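Side-chain contacts in putative Xylose isomerase (Rhodospirillum rubrum, PDB 3QXB), which is probably an isomerase of the xylose isomerase-like TIM-barrel family and binds metal ions, iron(III) and manganese(II) in this crystal: residues Glu162-Ala167 / Ser173-Glu178; Thr131-Gly136 / Asp158-Leu163. All coordinates share one frame; numbering follows the deposited sequence.

Both contacts fasten one helix, 146-170, to the eight-stranded barrel. From the N terminus the chain first runs up strand 130-133 and past Phe135, then doubles back through helix 146-170; interaction 2 closes this longer loop, of 21 residues, where Trp160 returns to Met133 and Phe135. The helix continues directly into interaction 1, whose loop of only five residues turns the chain into strand 174-177. The two loops follow one another rather than nest, sharing Glu162 and Leu163 at their junction. Because the two strands are neighbours in the sheet, with probable backbone hydrogen bonds joining Tyr176 to Thr131 and Met133, the contacts complete one beta-alpha-beta crossover.

Interaction 1: residues Glu162-Ala167 / Ser173-Glu178; sequences ELAAYA and SMLYVE. With FE (Fe (III) ion), chain E.
Leu175 reaches out from strand 174-177 to lie against Ala164 and Ala167 of helix 162-167, the returning half of a beta-alpha-beta unit in this TIM barrel. The short axes of helix and strand run 9.0 Å apart at 144°, roughly antiparallel, as expected where an outer helix leads back to the next strand.

The leucine carries the contact. Its CB points toward the helix, and CG stands anti to the carbonyl carbon (chi1 -64°), from where the two methyl groups fork to successive parts of the helix surface. CD1 touches backbone as well as side chain: it rests 3.8 Å from Ala164 CA and 4.1 Å from Ala164 CB, with the carbonyl carbon of Leu163 also close. CD2 takes the next turn and meets Ala167 CB at 4.1 Å. Alanine suits both helix positions, since a single methyl lets the branched leucine come right up to the helix backbone. The contact is buried, and the side chains that meet in it are apolar. CD2 also packs on Thr131 of the neighbouring strand, while Ile206 covers Ala167 from a loop.

Side chains alternate along the strand: Leu175 faces the helix, whereas Tyr176 turns to the barrel interior and touches Phe90. Beyond them, at the C-terminal end of the barrel, where TIM barrels place their active sites, Glu178 belongs to the metal centre, far from the helix. Asp213, His244 and Glu286 are its fellow protein ligands. With CG anti to the backbone N (chi1 169°) and the chain extended beyond, its carboxylate reaches the iron as a monodentate ligand: Glu178 OE2 binds the iron at 2.2 Å, while Glu178 OE1 stays 3.4 Å from it.

Interaction 2: residues Thr131-Gly136 / Asp158-Leu163; sequences TGMPFG and DMWIEL
Trp160 of helix 158-163 meets Phe135 with one face of its indole and the selenomethionine Met133 with an edge; these partners come from strand 131-133 and the segment that follows it. The aromatic contact is the larger part. Phe135 brings the CD1-CE1 side of its ring over the indole, offset toward the rim: Phe135 CE1 lies 3.3 Å from Trp160 NE1 and equally near Trp160 CD1. The planes make 32° and the centroid of the phenyl is 4.5 Å from that of the five-membered ring, so the pair is an oblique one. What brings the phenyl there is its first torsion, with CG anti to the backbone N (chi1 -159°).

The aliphatic contact falls on the six-membered half of the indole. Met133 CG approaches the rim of this ring near its plane, 4.2 Å from Trp160 CZ2. Tryptophan suits a site where a helix stands off from its strand, because its long, flat side chain spans the gap. Leu116 and Phe101 also touch it, and Val177 lines the same core from the next strand. Were Trp160 replaced by an alanine, a gap would probably open between helix and barrel, and the Phe135 ring would lose one of the surfaces that hold it.

The contact packs the helix of a beta-alpha-beta unit on the unit's first strand, about 10 Å from the bound metals, measured from the Met133 side chain. Its cohesion probably comes mainly from dispersion and the exclusion of water, since the touching groups are buried and largely apolar.

Interaction 1: residues Glu162-Ala167 / Ser173-Glu178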
loop_
_atom_site.group_PDB
_atom_site.type_symbol
_atom_site.label_atom_id
_atom_site.label_comp_id
_atom_site.label_asym_id
_atom_site.label_seq_id
_atom_site.Cartn_x
_atom_site.Cartn_y
_atom_site.Cartn_z
ATOM N N GLU A 162 -13.285 -23.208 3.447
ATOM C CA GLU A 162 -13.011 -23.699 2.094
ATOM C C GLU A 162 -11.536 -23.492 1.663
ATOM O O GLU A 162 -10.936 -24.344 1.006
ATOM C CB GLU A 162 -13.904 -22.952 1.111
ATOM C CG GLU A 162 -14.275 -23.756 -0.086
ATOM C CD GLU A 162 -15.317 -23.108 -1.008
ATOM O OE1 GLU A 162 -16.042 -22.166 -0.643
ATOM O OE2 GLU A 162 -15.414 -23.594 -2.139
ATOM N N LEU A 163 -11.015 -22.317 2.003
ATOM C CA LEU A 163 -9.642 -21.954 1.688
ATOM C C LEU A 163 -8.639 -22.806 2.493
ATOM O O LEU A 163 -7.603 -23.163 1.965
ATOM C CB LEU A 163 -9.405 -20.471 1.904
ATOM C CG LEU A 163 -9.992 -19.551 0.833
ATOM C CD1 LEU A 163 -10.004 -18.107 1.369
ATOM C CD2 LEU A 163 -9.208 -19.681 -0.434
ATOM N N ALA A 164 -8.949 -23.148 3.740
ATOM C CA ALA A 164 -8.094 -24.077 4.493
ATOM C C ALA A 164 -8.089 -25.472 3.817
ATOM O O ALA A 164 -7.045 -26.097 3.713
ATOM C CB ALA A 164 -8.521 -24.147 5.998
ATOM N N ALA A 165 -9.229 -25.920 3.290
ATOM C CA ALA A 165 -9.299 -27.185 2.539
ATOM C C ALA A 165 -8.440 -27.128 1.276
ATOM O O ALA A 165 -7.701 -28.070 0.968
ATOM C CB ALA A 165 -10.763 -27.532 2.161
ATOM N N TYR A 166 -8.540 -26.007 0.558
ATOM C CA TYR A 166 -7.685 -25.809 -0.615
ATOM C C TYR A 166 -6.188 -25.786 -0.258
ATOM O O TYR A 166 -5.379 -26.408 -0.938
ATOM C CB TYR A 166 -8.108 -24.558 -1.377
ATOM C CG TYR A 166 -7.326 -24.349 -2.651
ATOM C CD1 TYR A 166 -7.465 -25.220 -3.714
ATOM C CD2 TYR A 166 -6.482 -23.264 -2.798
ATOM C CE1 TYR A 166 -6.774 -25.037 -4.862
ATOM C CE2 TYR A 166 -5.798 -23.068 -3.946
ATOM C CZ TYR A 166 -5.941 -23.940 -4.990
ATOM O OH TYR A 166 -5.237 -23.750 -6.183
ATOM N N ALA A 167 -5.814 -25.079 0.804
ATOM C CA ALA A 167 -4.433 -24.968 1.219
ATOM C C ALA A 167 -3.919 -26.371 1.530
ATOM O O ALA A 167 -2.843 -26.732 1.072
ATOM C CB ALA A 167 -4.275 -24.052 2.456
ATOM N N SER A 173 0.532 -26.327 5.536
ATOM C CA SER A 173 0.270 -26.845 6.888
ATOM C C SER A 173 -0.533 -25.915 7.774
ATOM O O SER A 173 -1.099 -26.373 8.751
ATOM C CB SER A 173 1.599 -27.052 7.608
ATOM O OG SER A 173 2.347 -27.977 6.912
HETATM N N MSE A 174 -0.571 -24.624 7.445
HETATM C CA MSE A 174 -1.193 -23.625 8.314
HETATM C C MSE A 174 -1.588 -22.345 7.595
HETATM O O MSE A 174 -0.943 -21.927 6.599
HETATM C CB MSE A 174 -0.276 -23.328 9.520
HETATM C CG MSE A 174 -0.898 -22.474 10.606
HETATM SE SE MSE A 174 0.279 -22.356 12.180
HETATM C CE MSE A 174 0.082 -24.134 12.868
ATOM N N LEU A 175 -2.678 -21.745 8.069
ATOM C CA LEU A 175 -3.059 -20.377 7.664
ATOM C C LEU A 175 -3.046 -19.463 8.895
ATOM O O LEU A 175 -3.310 -19.936 10.028
ATOM C CB LEU A 175 -4.427 -20.341 7.015
ATOM C CG LEU A 175 -4.613 -21.084 5.712
ATOM C CD1 LEU A 175 -6.099 -20.914 5.279
ATOM C CD2 LEU A 175 -3.601 -20.628 4.600
ATOM N N TYR A 176 -2.750 -18.175 8.689
ATOM C CA TYR A 176 -2.796 -17.201 9.792
ATOM C C TYR A 176 -3.754 -16.033 9.526
ATOM O O TYR A 176 -3.931 -15.603 8.385
ATOM C CB TYR A 176 -1.445 -16.569 10.100
ATOM C CG TYR A 176 -0.280 -17.481 10.259
ATOM C CD1 TYR A 176 -0.019 -18.132 11.456
ATOM C CD2 TYR A 176 0.602 -17.638 9.244
ATOM C CE1 TYR A 176 1.082 -18.926 11.593
ATOM C CE2 TYR A 176 1.686 -18.422 9.370
ATOM C CZ TYR A 176 1.917 -19.074 10.526
ATOM O OH TYR A 176 3.020 -19.838 10.605
ATOM N N VAL A 177 -4.340 -15.532 10.617
ATOM C CA VAL A 177 -5.123 -14.310 10.631
ATOM C C VAL A 177 -4.416 -13.338 11.551
ATOM O O VAL A 177 -4.082 -13.691 12.675
ATOM C CB VAL A 177 -6.561 -14.544 11.165
ATOM C CG1 VAL A 177 -7.311 -13.203 11.266
ATOM C CG2 VAL A 177 -7.281 -15.514 10.266
ATOM N N GLU A 178 -4.212 -12.097 11.097
ATOM C CA GLU A 178 -3.583 -11.071 11.923
ATOM C C GLU A 178 -4.611 -10.092 12.430
ATOM O O GLU A 178 -5.169 -9.329 11.623
ATOM C CB GLU A 178 -2.523 -10.282 11.103
ATOM C CG GLU A 178 -2.020 -9.046 11.784
ATOM C CD GLU A 178 -0.849 -8.383 11.060
ATOM O OE1 GLU A 178 -0.722 -8.530 9.830
ATOM O OE2 GLU A 178 -0.077 -7.673 11.726
HETATM FE FE FE E . 1.831 -6.779 11.180
HETATM O O HOH W 1 0.929 -4.847 10.267
HETATM O O HOH W 2 1.355 -7.381 9.034
#

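Interaction 2: residues Thr131-Gly136 / Asp158-Leu163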
loop_
_atom_site.group_PDB
_atom_site.type_symbol
_atom_site.label_atom_id
_atom_site.label_comp_id
_atom_site.label_asym_id
_atom_site.label_seq_id
_atom_site.Cartn_x
_atom_site.Cartn_y
_atom_site.Cartn_z
ATOM N N THR A 131 0.707 -19.432 5.072
ATOM C CA THR A 131 0.442 -18.059 4.622
ATOM C C THR A 131 -0.649 -17.475 5.501
ATOM O O THR A 131 -1.342 -18.202 6.226
ATOM C CB THR A 131 0.055 -17.972 3.119
ATOM O OG1 THR A 131 0.127 -16.600 2.654
ATOM C CG2 THR A 131 -1.335 -18.533 2.866
ATOM N N GLY A 132 -0.722 -16.154 5.523
ATOM C CA GLY A 132 -1.750 -15.474 6.270
ATOM C C GLY A 132 -1.903 -13.999 5.902
ATOM O O GLY A 132 -1.142 -13.449 5.072
HETATM N N MSE A 133 -2.891 -13.370 6.518
HETATM C CA MSE A 133 -3.176 -11.974 6.320
HETATM C C MSE A 133 -4.199 -11.511 7.370
HETATM O O MSE A 133 -4.809 -12.350 8.054
HETATM C CB MSE A 133 -3.741 -11.748 4.903
HETATM C CG MSE A 133 -4.981 -12.613 4.582
HETATM SE SE MSE A 133 -5.724 -12.500 2.791
HETATM C CE MSE A 133 -6.668 -10.857 3.018
ATOM N N PRO A 134 -4.390 -10.192 7.490
ATOM C CA PRO A 134 -5.554 -9.694 8.221
ATOM C C PRO A 134 -6.818 -10.184 7.547
ATOM O O PRO A 134 -6.837 -10.445 6.347
ATOM C CB PRO A 134 -5.433 -8.168 8.129
ATOM C CG PRO A 134 -3.985 -7.912 7.703
ATOM C CD PRO A 134 -3.523 -9.114 6.982
ATOM N N PHE A 135 -7.867 -10.325 8.333
ATOM C CA PHE A 135 -9.075 -10.987 7.899
ATOM C C PHE A 135 -9.858 -10.181 6.862
ATOM O O PHE A 135 -10.525 -10.756 6.012
ATOM C CB PHE A 135 -9.961 -11.247 9.123
ATOM C CG PHE A 135 -10.983 -12.330 8.940
ATOM C CD1 PHE A 135 -10.600 -13.633 8.707
ATOM C CD2 PHE A 135 -12.315 -12.064 9.110
ATOM C CE1 PHE A 135 -11.527 -14.636 8.633
ATOM C CE2 PHE A 135 -13.251 -13.080 8.996
ATOM C CZ PHE A 135 -12.861 -14.349 8.751
ATOM N N GLY A 136 -9.793 -8.857 6.950
ATOM C CA GLY A 136 -10.577 -7.990 6.042
ATOM C C GLY A 136 -11.186 -6.820 6.772
ATOM O O GLY A 136 -10.908 -6.598 7.962
ATOM N N ASP A 158 -17.093 -19.096 6.461
ATOM C CA ASP A 158 -17.287 -20.207 5.555
ATOM C C ASP A 158 -16.224 -20.154 4.447
ATOM O O ASP A 158 -15.700 -21.170 4.060
ATOM C CB ASP A 158 -18.702 -20.221 4.956
ATOM C CG ASP A 158 -19.775 -20.598 5.977
ATOM O OD1 ASP A 158 -19.429 -21.164 7.061
ATOM O OD2 ASP A 158 -20.967 -20.309 5.698
HETATM N N MSE A 159 -15.878 -18.971 3.979
HETATM C CA MSE A 159 -14.809 -18.852 2.979
HETATM C C MSE A 159 -13.473 -19.400 3.481
HETATM O O MSE A 159 -12.748 -20.055 2.724
HETATM C CB MSE A 159 -14.638 -17.423 2.542
HETATM C CG MSE A 159 -15.758 -16.964 1.620
HETATM SE SE MSE A 159 -15.544 -15.193 1.006
HETATM C CE MSE A 159 -16.952 -15.180 -0.206
ATOM N N TRP A 160 -13.116 -19.089 4.734
ATOM C CA TRP A 160 -11.815 -19.481 5.250
ATOM C C TRP A 160 -11.755 -20.982 5.446
ATOM O O TRP A 160 -10.690 -21.580 5.319
ATOM C CB TRP A 160 -11.440 -18.741 6.547
ATOM C CG TRP A 160 -10.780 -17.402 6.250
ATOM C CD1 TRP A 160 -11.374 -16.306 5.738
ATOM C CD2 TRP A 160 -9.401 -17.069 6.419
ATOM N NE1 TRP A 160 -10.459 -15.293 5.573
ATOM C CE2 TRP A 160 -9.234 -15.740 5.967
ATOM C CE3 TRP A 160 -8.282 -17.765 6.877
ATOM C CZ2 TRP A 160 -8.011 -15.085 6.018
ATOM C CZ3 TRP A 160 -7.070 -17.120 6.907
ATOM C CH2 TRP A 160 -6.942 -15.793 6.471
ATOM N N ILE A 161 -12.892 -21.584 5.764
ATOM C CA ILE A 161 -12.987 -23.029 5.831
ATOM C C ILE A 161 -12.649 -23.675 4.510
ATOM O O ILE A 161 -11.821 -24.575 4.459
ATOM C CB ILE A 161 -14.385 -23.471 6.362
ATOM C CG1 ILE A 161 -14.485 -23.042 7.834
ATOM C CG2 ILE A 161 -14.618 -24.955 6.119
ATOM C CD1 ILE A 161 -15.902 -23.064 8.388
ATOM N N GLU A 162 -13.285 -23.208 3.447
ATOM C CA GLU A 162 -13.011 -23.699 2.094
ATOM C C GLU A 162 -11.536 -23.492 1.663
ATOM O O GLU A 162 -10.936 -24.344 1.006
ATOM C CB GLU A 162 -13.904 -22.952 1.111
ATOM C CG GLU A 162 -14.275 -23.756 -0.086
ATOM C CD GLU A 162 -15.317 -23.108 -1.008
ATOM O OE1 GLU A 162 -16.042 -22.166 -0.643
ATOM O OE2 GLU A 162 -15.414 -23.594 -2.139
ATOM N N LEU A 163 -11.015 -22.317 2.003
ATOM C CA LEU A 163 -9.642 -21.954 1.688
ATOM C C LEU A 163 -8.639 -22.806 2.493
ATOM O O LEU A 163 -7.603 -23.163 1.965
ATOM C CB LEU A 163 -9.405 -20.471 1.904
ATOM C CG LEU A 163 -9.992 -19.551 0.833
ATOM C CD1 LEU A 163 -10.004 -18.107 1.369
ATOM C CD2 LEU A 163 -9.208 -19.681 -0.434
#